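Local coordinates for protein glycerol dehydratase (Clostridium butyricum, PDB 1R9D) that dehydrates glycerol without coenzyme B12, probably to 3-hydroxypropionaldehyde, by the glycyl-radical chemistry expected of its family, at residues A[361-366]-A[393-398]; A[400-405]-A[763-768]; A[737-742]-A[755-760]. One frame throughout, in Å; residues are numbered along the deposited sequence.

Contact 1 of 3, residues A[361-366]-A[393-398]; sequences MALEAA and AELTRE
Leu363 and Ala366 of helix 357-369 meet Leu395 of helix 386-397 where two consecutive beta-alpha-beta crossovers pack side by side. Strands 341-344, 375-380 and 404-407 run parallel and alternate with these two helices along the chain. Leu363, Ala366 and Leu395 all touch Leu376 of strand 375-380, which is consistent with both helices lying on one face of the sheet. The alpha carbons of Leu363 and Leu395 are 7.0 Å apart, a close interhelix approach. Leu395 reaches across with CG anti to its backbone N (chi1 175°), and its two methyls then part company. CD2 of Leu395 meets CD2 of Leu363 at 3.9 Å, the two side chains crossing obliquely. CD1 of Leu395 lies 3.9 Å from CB of Ala366, one helical turn further along. Leu363 holds its CG beside the backbone N (chi1 -63°), and only its CD2 branch touches Leu395. Nearby, Arg391 bridges the two helices through salt bridges to Glu364 and Glu394. The contact buries 128 Å² in all, and the pairs that touch are methyl groups; with no polar pair across it, the fit probably depends on how these methyls pack.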
ATOM      1  N   MET A 361       3.632  46.697   5.951  1.00 28.32           N
ATOM      2  CA  MET A 361       2.768  46.744   4.778  1.00 29.09           C
ATOM      3  C   MET A 361       1.652  45.718   4.900  1.00 28.05           C
ATOM      4  O   MET A 361       0.572  45.891   4.338  1.00 28.04           O
ATOM      5  CB  MET A 361       3.576  46.495   3.503  1.00 31.47           C
ATOM      6  CG  MET A 361       4.553  47.615   3.184  1.00 35.11           C
ATOM      7  SD  MET A 361       5.298  47.429   1.555  1.00 40.38           S
ATOM      8  CE  MET A 361       6.673  46.394   1.940  1.00 39.58           C
ATOM      9  N   ALA A 362       1.908  44.647   5.646  1.00 26.90           N
ATOM     10  CA  ALA A 362       0.898  43.617   5.838  1.00 26.06           C
ATOM     11  C   ALA A 362      -0.210  44.185   6.715  1.00 26.33           C
ATOM     12  O   ALA A 362      -1.397  43.963   6.460  1.00 25.84           O
ATOM     13  CB  ALA A 362       1.520  42.384   6.496  1.00 26.14           C
ATOM     14  N   LEU A 363       0.182  44.917   7.753  1.00 26.23           N
ATOM     15  CA  LEU A 363      -0.787  45.528   8.653  1.00 26.59           C
ATOM     16  C   LEU A 363      -1.603  46.553   7.860  1.00 28.00           C
ATOM     17  O   LEU A 363      -2.815  46.665   8.025  1.00 26.49           O
ATOM     18  CB  LEU A 363      -0.065  46.212   9.819  1.00 27.53           C
ATOM     19  CG  LEU A 363       0.761  45.302  10.747  1.00 28.04           C
ATOM     20  CD1 LEU A 363       1.472  46.142  11.803  1.00 28.66           C
ATOM     21  CD2 LEU A 363      -0.149  44.291  11.415  1.00 28.34           C
ATOM     22  N   GLU A 364      -0.923  47.288   6.986  1.00 28.50           N
ATOM     23  CA  GLU A 364      -1.574  48.301   6.165  1.00 30.12           C
ATOM     24  C   GLU A 364      -2.596  47.655   5.226  1.00 29.18           C
ATOM     25  O   GLU A 364      -3.705  48.159   5.065  1.00 28.65           O
ATOM     26  CB  GLU A 364      -0.522  49.060   5.348  1.00 32.44           C
ATOM     27  CG  GLU A 364      -0.978  50.410   4.829  1.00 36.90           C
ATOM     28  CD  GLU A 364      -0.966  51.484   5.905  1.00 39.82           C
ATOM     29  OE1 GLU A 364      -1.435  52.610   5.630  1.00 41.31           O
ATOM     30  OE2 GLU A 364      -0.478  51.207   7.024  1.00 41.76           O
ATOM     31  N   ALA A 365      -2.220  46.533   4.615  1.00 28.43           N
ATOM     32  CA  ALA A 365      -3.103  45.823   3.689  1.00 28.23           C
ATOM     33  C   ALA A 365      -4.424  45.404   4.323  1.00 27.79           C
ATOM     34  O   ALA A 365      -5.468  45.429   3.669  1.00 27.83           O
ATOM     35  CB  ALA A 365      -2.390  44.594   3.118  1.00 27.93           C
ATOM     36  N   ALA A 366      -4.388  45.015   5.594  1.00 27.44           N
ATOM     37  CA  ALA A 366      -5.611  44.600   6.271  1.00 26.41           C
ATOM     38  C   ALA A 366      -6.630  45.741   6.305  1.00 26.26           C
ATOM     39  O   ALA A 366      -7.837  45.510   6.195  1.00 25.63           O
ATOM     40  CB  ALA A 366      -5.294  44.131   7.692  1.00 26.21           C
ATOM     41  N   ALA A 393      -1.941  47.479  17.611  1.00 25.75           N
ATOM     42  CA  ALA A 393      -3.064  47.952  18.414  1.00 26.61           C
ATOM     43  C   ALA A 393      -3.967  48.860  17.578  1.00 26.34           C
ATOM     44  O   ALA A 393      -5.184  48.816  17.718  1.00 26.74           O
ATOM     45  CB  ALA A 393      -2.558  48.699  19.645  1.00 25.74           C
ATOM     46  N   GLU A 394      -3.368  49.686  16.721  1.00 28.09           N
ATOM     47  CA  GLU A 394      -4.140  50.574  15.850  1.00 28.83           C
ATOM     48  C   GLU A 394      -5.030  49.749  14.930  1.00 28.50           C
ATOM     49  O   GLU A 394      -6.168  50.127  14.636  1.00 27.10           O
ATOM     50  CB  GLU A 394      -3.228  51.430  14.964  1.00 31.20           C
ATOM     51  CG  GLU A 394      -2.605  52.641  15.607  1.00 34.64           C
ATOM     52  CD  GLU A 394      -2.130  53.646  14.565  1.00 35.85           C
ATOM     53  OE1 GLU A 394      -2.979  54.372  13.996  1.00 37.76           O
ATOM     54  OE2 GLU A 394      -0.911  53.700  14.303  1.00 37.26           O
ATOM     55  N   LEU A 395      -4.498  48.631  14.444  1.00 27.61           N
ATOM     56  CA  LEU A 395      -5.264  47.759  13.565  1.00 27.13           C
ATOM     57  C   LEU A 395      -6.437  47.161  14.333  1.00 26.44           C
ATOM     58  O   LEU A 395      -7.557  47.107  13.830  1.00 25.73           O
ATOM     59  CB  LEU A 395      -4.381  46.639  13.012  1.00 26.99           C
ATOM     60  CG  LEU A 395      -5.090  45.570  12.172  1.00 27.98           C
ATOM     61  CD1 LEU A 395      -5.806  46.210  10.982  1.00 26.71           C
ATOM     62  CD2 LEU A 395      -4.068  44.557  11.693  1.00 26.36           C
ATOM     63  N   THR A 396      -6.181  46.714  15.558  1.00 25.97           N
ATOM     64  CA  THR A 396      -7.247  46.140  16.375  1.00 25.62           C
ATOM     65  C   THR A 396      -8.393  47.143  16.542  1.00 24.82           C
ATOM     66  O   THR A 396      -9.562  46.767  16.548  1.00 25.09           O
ATOM     67  CB  THR A 396      -6.728  45.750  17.779  1.00 26.09           C
ATOM     68  OG1 THR A 396      -5.764  44.696  17.657  1.00 25.94           O
ATOM     69  CG2 THR A 396      -7.870  45.280  18.659  1.00 26.74           C
ATOM     70  N   ARG A 397      -8.048  48.419  16.675  1.00 26.40           N
ATOM     71  CA  ARG A 397      -9.058  49.455  16.853  1.00 27.64           C
ATOM     72  C   ARG A 397      -9.986  49.575  15.644  1.00 28.50           C
ATOM     73  O   ARG A 397     -11.096  50.093  15.759  1.00 28.14           O
ATOM     74  CB  ARG A 397      -8.387  50.802  17.144  1.00 27.96           C
ATOM     75  CG  ARG A 397      -9.365  51.930  17.443  1.00 29.13           C
ATOM     76  CD  ARG A 397      -8.678  53.090  18.151  1.00 29.30           C
ATOM     77  NE  ARG A 397      -7.649  53.720  17.333  1.00 29.64           N
ATOM     78  CZ  ARG A 397      -6.802  54.641  17.781  1.00 30.43           C
ATOM     79  NH1 ARG A 397      -6.860  55.042  19.048  1.00 29.69           N
ATOM     80  NH2 ARG A 397      -5.892  55.158  16.965  1.00 30.72           N
ATOM     81  N   GLU A 398      -9.543  49.083  14.491  1.00 28.84           N
ATOM     82  CA  GLU A 398     -10.367  49.145  13.284  1.00 30.41           C
ATOM     83  C   GLU A 398     -11.608  48.255  13.380  1.00 30.62           C
ATOM     84  O   GLU A 398     -12.562  48.423  12.618  1.00 31.50           O
ATOM     85  CB  GLU A 398      -9.538  48.758  12.055  1.00 32.29           C
ATOM     86  CG  GLU A 398      -8.468  49.781  11.678  1.00 35.26           C
ATOM     87  CD  GLU A 398      -9.055  51.120  11.258  1.00 38.96           C
ATOM     88  OE1 GLU A 398      -9.948  51.131  10.381  1.00 40.23           O
ATOM     89  OE2 GLU A 398      -8.620  52.163  11.800  1.00 40.49           O
TER

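Contact 2 of 3, residues A[400-405]-A[763-768]; sequences LGLPAY and GYSAQF
Ser765 turns its hydroxyl toward Leu400 through a chi1 of -66°, which puts OG beside the backbone N and anti to the carbonyl carbon, while Leu402 takes a similar first torsion (-52°) and brings CD2 up to Ser765 OG. The bond that results runs from Ser765 OG to Leu400 O at 2.8 Å. The hydroxyl lies in the carbonyl plane and the C=O...OG angle is 154°, so it approaches closer to the C=O direction than a lone-pair position would require. Ser765 CB follows at 3.6 Å from Leu400 O. On the flank, Leu402 CD2 stands 3.9 Å from Ser765 OG, an apolar wall beside the hydroxyl. Between the two leucines comes Gly401, whose positive phi suits glycine; with no side chain in the way, its CA lies 4.1 Å from Ser765 OG. The CA atoms of Gly401 and Ser765 are 6.2 Å apart, the nearest such pair of the two segments. Ser765 opens strand 765-767, the second arm of a two-stranded antiparallel hairpin with 758-760, and two residues earlier lies Gly763, the predicted site of the glycyl radical, unmodified in this structure. The loop 400-403, with a cis peptide before Pro403, leads into strand 404-407 of the five-stranded mixed sheet, probably one half of the barrel known in this family. Ser765 OG has a second partner in Arg760 NH1, so the buried hydroxyl is held on two counts. Gln735 OE1, on another strand of that sheet, receives the backbone N-H of Gly763.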
ATOM      1  N   LEU A 400     -11.820  44.805  12.926  1.00 29.70           N
ATOM      2  CA  LEU A 400     -11.873  43.692  11.984  1.00 30.97           C
ATOM      3  C   LEU A 400     -11.581  42.376  12.704  1.00 31.49           C
ATOM      4  O   LEU A 400     -11.691  41.298  12.116  1.00 31.09           O
ATOM      5  CB  LEU A 400     -10.843  43.902  10.873  1.00 30.83           C
ATOM      6  CG  LEU A 400     -10.918  45.237  10.128  1.00 32.16           C
ATOM      7  CD1 LEU A 400      -9.718  45.369   9.206  1.00 32.58           C
ATOM      8  CD2 LEU A 400     -12.223  45.320   9.340  1.00 33.39           C
ATOM      9  N   GLY A 401     -11.212  42.471  13.978  1.00 31.10           N
ATOM     10  CA  GLY A 401     -10.896  41.280  14.745  1.00 31.75           C
ATOM     11  C   GLY A 401      -9.426  40.931  14.589  1.00 32.80           C
ATOM     12  O   GLY A 401      -8.938  39.954  15.163  1.00 33.09           O
ATOM     13  N   LEU A 402      -8.719  41.747  13.814  1.00 32.80           N
ATOM     14  CA  LEU A 402      -7.300  41.544  13.551  1.00 32.52           C
ATOM     15  C   LEU A 402      -6.460  42.530  14.346  1.00 31.93           C
ATOM     16  O   LEU A 402      -6.932  43.611  14.700  1.00 33.46           O
ATOM     17  CB  LEU A 402      -7.007  41.751  12.063  1.00 33.86           C
ATOM     18  CG  LEU A 402      -7.856  40.982  11.056  1.00 34.41           C
ATOM     19  CD1 LEU A 402      -7.567  41.519   9.654  1.00 35.73           C
ATOM     20  CD2 LEU A 402      -7.558  39.491  11.144  1.00 35.04           C
ATOM     21  N   PRO A 403      -5.206  42.162  14.656  1.00 29.18           N
ATOM     22  CA  PRO A 403      -4.614  40.875  14.285  1.00 27.98           C
ATOM     23  C   PRO A 403      -4.669  39.945  15.491  1.00 26.86           C
ATOM     24  O   PRO A 403      -4.988  40.381  16.598  1.00 27.24           O
ATOM     25  CB  PRO A 403      -3.183  41.254  13.951  1.00 27.71           C
ATOM     26  CG  PRO A 403      -2.884  42.259  15.035  1.00 29.20           C
ATOM     27  CD  PRO A 403      -4.154  43.116  15.060  1.00 29.00           C
ATOM     28  N   ALA A 404      -4.376  38.667  15.278  1.00 24.95           N
ATOM     29  CA  ALA A 404      -4.332  37.723  16.386  1.00 23.65           C
ATOM     30  C   ALA A 404      -2.913  37.900  16.932  1.00 22.76           C
ATOM     31  O   ALA A 404      -1.983  38.099  16.151  1.00 22.00           O
ATOM     32  CB  ALA A 404      -4.540  36.301  15.878  1.00 23.57           C
ATOM     33  N   TYR A 405      -2.751  37.854  18.257  1.00 21.01           N
ATOM     34  CA  TYR A 405      -1.439  38.023  18.889  1.00 21.23           C
ATOM     35  C   TYR A 405      -0.927  36.693  19.422  1.00 20.59           C
ATOM     36  O   TYR A 405      -1.681  35.949  20.047  1.00 20.27           O
ATOM     37  CB  TYR A 405      -1.515  39.028  20.052  1.00 21.88           C
ATOM     38  CG  TYR A 405      -1.949  40.424  19.648  1.00 22.29           C
ATOM     39  CD1 TYR A 405      -3.288  40.716  19.395  1.00 24.04           C
ATOM     40  CD2 TYR A 405      -1.017  41.446  19.501  1.00 22.17           C
ATOM     41  CE1 TYR A 405      -3.687  41.997  19.003  1.00 23.52           C
ATOM     42  CE2 TYR A 405      -1.405  42.733  19.107  1.00 23.88           C
ATOM     43  CZ  TYR A 405      -2.741  42.996  18.862  1.00 23.47           C
ATOM     44  OH  TYR A 405      -3.130  44.262  18.479  1.00 24.57           O
ATOM     45  N   GLY A 763     -10.232  32.638  16.065  1.00 24.83           N
ATOM     46  CA  GLY A 763      -9.019  32.299  15.344  1.00 24.64           C
ATOM     47  C   GLY A 763      -9.113  32.742  13.894  1.00 25.41           C
ATOM     48  O   GLY A 763      -8.174  32.571  13.110  1.00 25.70           O
ATOM     49  N   TYR A 764     -10.257  33.317  13.539  1.00 24.66           N
ATOM     50  CA  TYR A 764     -10.485  33.799  12.182  1.00 25.14           C
ATOM     51  C   TYR A 764     -11.616  34.807  12.192  1.00 25.52           C
ATOM     52  O   TYR A 764     -12.450  34.808  13.099  1.00 24.85           O
ATOM     53  CB  TYR A 764     -10.855  32.642  11.244  1.00 23.88           C
ATOM     54  CG  TYR A 764     -12.237  32.036  11.452  1.00 24.29           C
ATOM     55  CD1 TYR A 764     -13.275  32.268  10.537  1.00 24.22           C
ATOM     56  CD2 TYR A 764     -12.495  31.189  12.526  1.00 23.59           C
ATOM     57  CE1 TYR A 764     -14.525  31.656  10.692  1.00 24.10           C
ATOM     58  CE2 TYR A 764     -13.740  30.579  12.691  1.00 23.54           C
ATOM     59  CZ  TYR A 764     -14.748  30.812  11.767  1.00 24.73           C
ATOM     60  OH  TYR A 764     -15.958  30.170  11.913  1.00 24.17           O
ATOM     61  N   SER A 765     -11.637  35.662  11.177  1.00 25.98           N
ATOM     62  CA  SER A 765     -12.683  36.662  11.045  1.00 26.53           C
ATOM     63  C   SER A 765     -13.612  36.212   9.924  1.00 26.89           C
ATOM     64  O   SER A 765     -13.249  35.352   9.116  1.00 26.62           O
ATOM     65  CB  SER A 765     -12.074  38.027  10.724  1.00 27.46           C
ATOM     66  OG  SER A 765     -11.301  38.506  11.818  1.00 29.06           O
ATOM     67  N   ALA A 766     -14.814  36.772   9.879  1.00 25.59           N
ATOM     68  CA  ALA A 766     -15.761  36.390   8.844  1.00 25.67           C
ATOM     69  C   ALA A 766     -16.726  37.509   8.520  1.00 26.85           C
ATOM     70  O   ALA A 766     -16.887  38.452   9.293  1.00 26.54           O
ATOM     71  CB  ALA A 766     -16.549  35.159   9.283  1.00 25.32           C
ATOM     72  N   GLN A 767     -17.351  37.394   7.354  1.00 26.63           N
ATOM     73  CA  GLN A 767     -18.355  38.352   6.926  1.00 27.25           C
ATOM     74  C   GLN A 767     -19.547  37.986   7.799  1.00 27.22           C
ATOM     75  O   GLN A 767     -20.133  36.907   7.654  1.00 26.42           O
ATOM     76  CB  GLN A 767     -18.677  38.136   5.445  1.00 29.12           C
ATOM     77  CG  GLN A 767     -19.864  38.927   4.925  1.00 29.96           C
ATOM     78  CD  GLN A 767     -20.151  38.621   3.464  1.00 31.91           C
ATOM     79  OE1 GLN A 767     -20.056  37.470   3.033  1.00 31.14           O
ATOM     80  NE2 GLN A 767     -20.517  39.646   2.699  1.00 30.04           N
ATOM     81  N   PHE A 768     -19.887  38.875   8.725  1.00 27.65           N
ATOM     82  CA  PHE A 768     -20.977  38.631   9.656  1.00 28.51           C
ATOM     83  C   PHE A 768     -22.254  38.045   9.047  1.00 28.00           C
ATOM     84  O   PHE A 768     -22.806  37.080   9.578  1.00 27.47           O
ATOM     85  CB  PHE A 768     -21.309  39.923  10.411  1.00 29.55           C
ATOM     86  CG  PHE A 768     -22.281  39.733  11.538  1.00 32.54           C
ATOM     87  CD1 PHE A 768     -21.897  39.071  12.702  1.00 33.66           C
ATOM     88  CD2 PHE A 768     -23.589  40.197  11.431  1.00 33.03           C
ATOM     89  CE1 PHE A 768     -22.803  38.875  13.744  1.00 33.82           C
ATOM     90  CE2 PHE A 768     -24.501  40.005  12.467  1.00 34.81           C
ATOM     91  CZ  PHE A 768     -24.107  39.343  13.625  1.00 34.01           C
TER

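Contact 3 of 3, residues A[737-742]-A[755-760]; sequences NVIDKK and QDLIVR
Asn737 lays its amide against the backbone of Arg760. From CB, which points toward the 755-760 segment, a first torsion of -107° turns CG outward; the value is off the usual staggered ones, a departure that accompanies the two-bond grip at the tip. CG of Asn737 passes 3.5 Å from Arg760 CB. Beyond it, OD1 accepts from Arg760 N at 3.0 Å with an N-H...O angle of 158°, the donor lying in the carbonyl plane on a lone pair. Val759 CG2 closes on Asn737 OD1 at 3.6 Å. The other branch, ND2, donates to Arg760 O at 2.9 Å and 154°, somewhat tilted from the plane of that carbonyl. One side-chain amide thus serves both backbone polar groups of Arg760, much as a neighbouring strand would. Val759 pairs through its backbone with Ala766 on the other edge of strand 758-760. The Arg760 side chain leads away, its NH1 bonded to Ser765 OG, and its guanidinium plane stands nearly perpendicular to the Asn737 amide. Further along, Ile739 CD1 and Leu757 CD1 touch at 3.6 Å. Asp740 then caps helix 741-749 by accepting from Lys742 N at 2.9 Å through OD1. Two directional bonds on one flat amide fix its rotation and tie it to the backbone of Arg760, so the joint between strand 733-738 and the hairpin strand is oriented, with a hydrophobic pair beside it.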
ATOM      1  N   ASN A 737     -12.279  41.601  19.548  1.00 26.38           N
ATOM      2  CA  ASN A 737     -13.366  42.123  18.738  1.00 27.24           C
ATOM      3  C   ASN A 737     -13.551  43.511  19.349  1.00 28.82           C
ATOM      4  O   ASN A 737     -13.476  43.674  20.571  1.00 27.33           O
ATOM      5  CB  ASN A 737     -14.655  41.319  18.926  1.00 27.43           C
ATOM      6  CG  ASN A 737     -14.990  40.449  17.725  1.00 27.96           C
ATOM      7  OD1 ASN A 737     -14.823  40.862  16.574  1.00 27.82           O
ATOM      8  ND2 ASN A 737     -15.487  39.249  17.988  1.00 26.26           N
ATOM      9  N   VAL A 738     -13.749  44.513  18.504  1.00 29.18           N
ATOM     10  CA  VAL A 738     -13.961  45.878  18.970  1.00 30.65           C
ATOM     11  C   VAL A 738     -15.060  46.420  18.075  1.00 32.65           C
ATOM     12  O   VAL A 738     -14.785  47.014  17.034  1.00 32.40           O
ATOM     13  CB  VAL A 738     -12.700  46.750  18.801  1.00 29.82           C
ATOM     14  CG1 VAL A 738     -12.958  48.152  19.344  1.00 29.46           C
ATOM     15  CG2 VAL A 738     -11.524  46.118  19.528  1.00 29.85           C
ATOM     16  N   ILE A 739     -16.304  46.201  18.477  1.00 34.52           N
ATOM     17  CA  ILE A 739     -17.429  46.649  17.675  1.00 37.12           C
ATOM     18  C   ILE A 739     -18.632  47.060  18.512  1.00 38.02           C
ATOM     19  O   ILE A 739     -18.797  46.628  19.656  1.00 38.10           O
ATOM     20  CB  ILE A 739     -17.863  45.537  16.692  1.00 38.96           C
ATOM     21  CG1 ILE A 739     -18.855  46.096  15.671  1.00 39.86           C
ATOM     22  CG2 ILE A 739     -18.478  44.375  17.466  1.00 38.92           C
ATOM     23  CD1 ILE A 739     -19.237  45.108  14.595  1.00 41.53           C
ATOM     24  N   ASP A 740     -19.464  47.908  17.919  1.00 39.19           N
ATOM     25  CA  ASP A 740     -20.675  48.403  18.557  1.00 40.30           C
ATOM     26  C   ASP A 740     -21.740  47.316  18.442  1.00 39.93           C
ATOM     27  O   ASP A 740     -22.088  46.897  17.334  1.00 40.15           O
ATOM     28  CB  ASP A 740     -21.152  49.662  17.835  1.00 42.32           C
ATOM     29  CG  ASP A 740     -22.198  50.421  18.616  1.00 44.63           C
ATOM     30  OD1 ASP A 740     -23.113  49.776  19.177  1.00 44.70           O
ATOM     31  OD2 ASP A 740     -22.106  51.669  18.653  1.00 47.06           O
ATOM     32  N   LYS A 741     -22.257  46.863  19.580  1.00 38.71           N
ATOM     33  CA  LYS A 741     -23.277  45.819  19.592  1.00 39.03           C
ATOM     34  C   LYS A 741     -24.496  46.165  18.737  1.00 38.61           C
ATOM     35  O   LYS A 741     -25.138  45.280  18.168  1.00 37.10           O
ATOM     36  CB  LYS A 741     -23.729  45.542  21.027  1.00 40.49           C
ATOM     37  CG  LYS A 741     -24.804  44.474  21.137  1.00 42.70           C
ATOM     38  CD  LYS A 741     -25.215  44.252  22.584  1.00 44.67           C
ATOM     39  CE  LYS A 741     -26.233  43.132  22.702  1.00 45.28           C
ATOM     40  NZ  LYS A 741     -26.555  42.839  24.125  1.00 47.43           N
ATOM     41  N   LYS A 742     -24.817  47.452  18.655  1.00 38.24           N
ATOM     42  CA  LYS A 742     -25.964  47.893  17.866  1.00 38.50           C
ATOM     43  C   LYS A 742     -25.776  47.568  16.389  1.00 37.57           C
ATOM     44  O   LYS A 742     -26.741  47.275  15.679  1.00 37.31           O
ATOM     45  CB  LYS A 742     -26.178  49.396  18.052  1.00 40.01           C
ATOM     46  CG  LYS A 742     -26.618  49.759  19.459  1.00 42.98           C
ATOM     47  CD  LYS A 742     -26.501  51.245  19.733  1.00 45.78           C
ATOM     48  CE  LYS A 742     -26.741  51.528  21.210  1.00 47.65           C
ATOM     49  NZ  LYS A 742     -26.349  52.913  21.589  1.00 49.59           N
ATOM     50  N   GLN A 755     -23.093  44.345   4.111  1.00 38.32           N
ATOM     51  CA  GLN A 755     -22.313  43.329   3.409  1.00 38.50           C
ATOM     52  C   GLN A 755     -20.819  43.320   3.735  1.00 37.67           C
ATOM     53  O   GLN A 755     -20.181  42.266   3.697  1.00 37.46           O
ATOM     54  CB  GLN A 755     -22.497  43.480   1.897  1.00 39.90           C
ATOM     55  CG  GLN A 755     -23.831  42.973   1.391  1.00 43.26           C
ATOM     56  CD  GLN A 755     -23.998  43.172  -0.100  1.00 45.51           C
ATOM     57  OE1 GLN A 755     -23.159  42.737  -0.899  1.00 46.81           O
ATOM     58  NE2 GLN A 755     -25.088  43.831  -0.488  1.00 46.36           N
ATOM     59  N   ASP A 756     -20.264  44.480   4.062  1.00 36.65           N
ATOM     60  CA  ASP A 756     -18.838  44.575   4.355  1.00 36.76           C
ATOM     61  C   ASP A 756     -18.478  44.461   5.837  1.00 35.15           C
ATOM     62  O   ASP A 756     -17.320  44.641   6.206  1.00 35.38           O
ATOM     63  CB  ASP A 756     -18.289  45.892   3.801  1.00 39.63           C
ATOM     64  CG  ASP A 756     -18.694  47.087   4.640  1.00 41.61           C
ATOM     65  OD1 ASP A 756     -19.862  47.138   5.084  1.00 43.50           O
ATOM     66  OD2 ASP A 756     -17.847  47.980   4.852  1.00 45.39           O
ATOM     67  N   LEU A 757     -19.461  44.165   6.680  1.00 33.60           N
ATOM     68  CA  LEU A 757     -19.211  44.044   8.117  1.00 32.01           C
ATOM     69  C   LEU A 757     -18.431  42.770   8.438  1.00 30.53           C
ATOM     70  O   LEU A 757     -18.896  41.668   8.161  1.00 29.04           O
ATOM     71  CB  LEU A 757     -20.536  44.037   8.889  1.00 31.73           C
ATOM     72  CG  LEU A 757     -20.426  43.801  10.403  1.00 32.26           C
ATOM     73  CD1 LEU A 757     -19.665  44.943  11.051  1.00 32.23           C
ATOM     74  CD2 LEU A 757     -21.816  43.676  11.004  1.00 31.91           C
ATOM     75  N   ILE A 758     -17.248  42.935   9.026  1.00 30.40           N
ATOM     76  CA  ILE A 758     -16.395  41.805   9.392  1.00 30.19           C
ATOM     77  C   ILE A 758     -16.379  41.637  10.907  1.00 30.65           C
ATOM     78  O   ILE A 758     -16.364  42.625  11.641  1.00 31.43           O
ATOM     79  CB  ILE A 758     -14.935  42.019   8.942  1.00 30.94           C
ATOM     80  CG1 ILE A 758     -14.882  42.356   7.449  1.00 31.39           C
ATOM     81  CG2 ILE A 758     -14.114  40.754   9.227  1.00 29.92           C
ATOM     82  CD1 ILE A 758     -15.446  41.269   6.557  1.00 31.31           C
ATOM     83  N   VAL A 759     -16.371  40.390  11.369  1.00 29.40           N
ATOM     84  CA  VAL A 759     -16.342  40.110  12.800  1.00 30.02           C
ATOM     85  C   VAL A 759     -15.426  38.926  13.107  1.00 29.03           C
ATOM     86  O   VAL A 759     -15.232  38.040  12.276  1.00 28.39           O
ATOM     87  CB  VAL A 759     -17.752  39.779  13.339  1.00 30.47           C
ATOM     88  CG1 VAL A 759     -18.259  38.492  12.715  1.00 32.49           C
ATOM     89  CG2 VAL A 759     -17.719  39.651  14.849  1.00 32.35           C
ATOM     90  N   ARG A 760     -14.866  38.918  14.310  1.00 28.70           N
ATOM     91  CA  ARG A 760     -13.986  37.836  14.728  1.00 28.05           C
ATOM     92  C   ARG A 760     -14.824  36.709  15.322  1.00 27.44           C
ATOM     93  O   ARG A 760     -15.650  36.947  16.207  1.00 27.89           O
ATOM     94  CB  ARG A 760     -13.009  38.336  15.793  1.00 29.17           C
ATOM     95  CG  ARG A 760     -11.860  37.398  16.062  1.00 30.63           C
ATOM     96  CD  ARG A 760     -11.004  37.285  14.817  1.00 32.07           C
ATOM     97  NE  ARG A 760      -9.785  36.533  15.057  1.00 33.86           N
ATOM     98  CZ  ARG A 760      -8.835  36.347  14.150  1.00 32.73           C
ATOM     99  NH1 ARG A 760      -8.964  36.860  12.932  1.00 32.77           N
ATOM    100  NH2 ARG A 760      -7.751  35.658  14.465  1.00 31.95           N
TER

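In the fold
The centres of contacts 1 and 2 lie 11 Å apart, those of contacts 2 and 3 10 Å, and those of contacts 1 and 3 15 Å. Contacts 1 and 2 are coupled by Thr396 OG1 and Tyr405 OH, 2.8 Å apart, a probable hydrogen bond from helix 386-397 to the strand after it. Contacts 2 and 3 share the hairpin: Ala766 N reaches Val759 O at 2.7 Å, and Gly401 O packs 3.4 Å from Arg760 CD. On either side of Gly763 along the chain, Arg760 is bonded to strand 733-738 and Ser765 to the loop leading into strand 404-407. Bound glycerol lies about 11 Å from the Arg760 side chain and about 13 Å from that of Ser765, so neither touches it, although contact 2 includes the predicted radical residue.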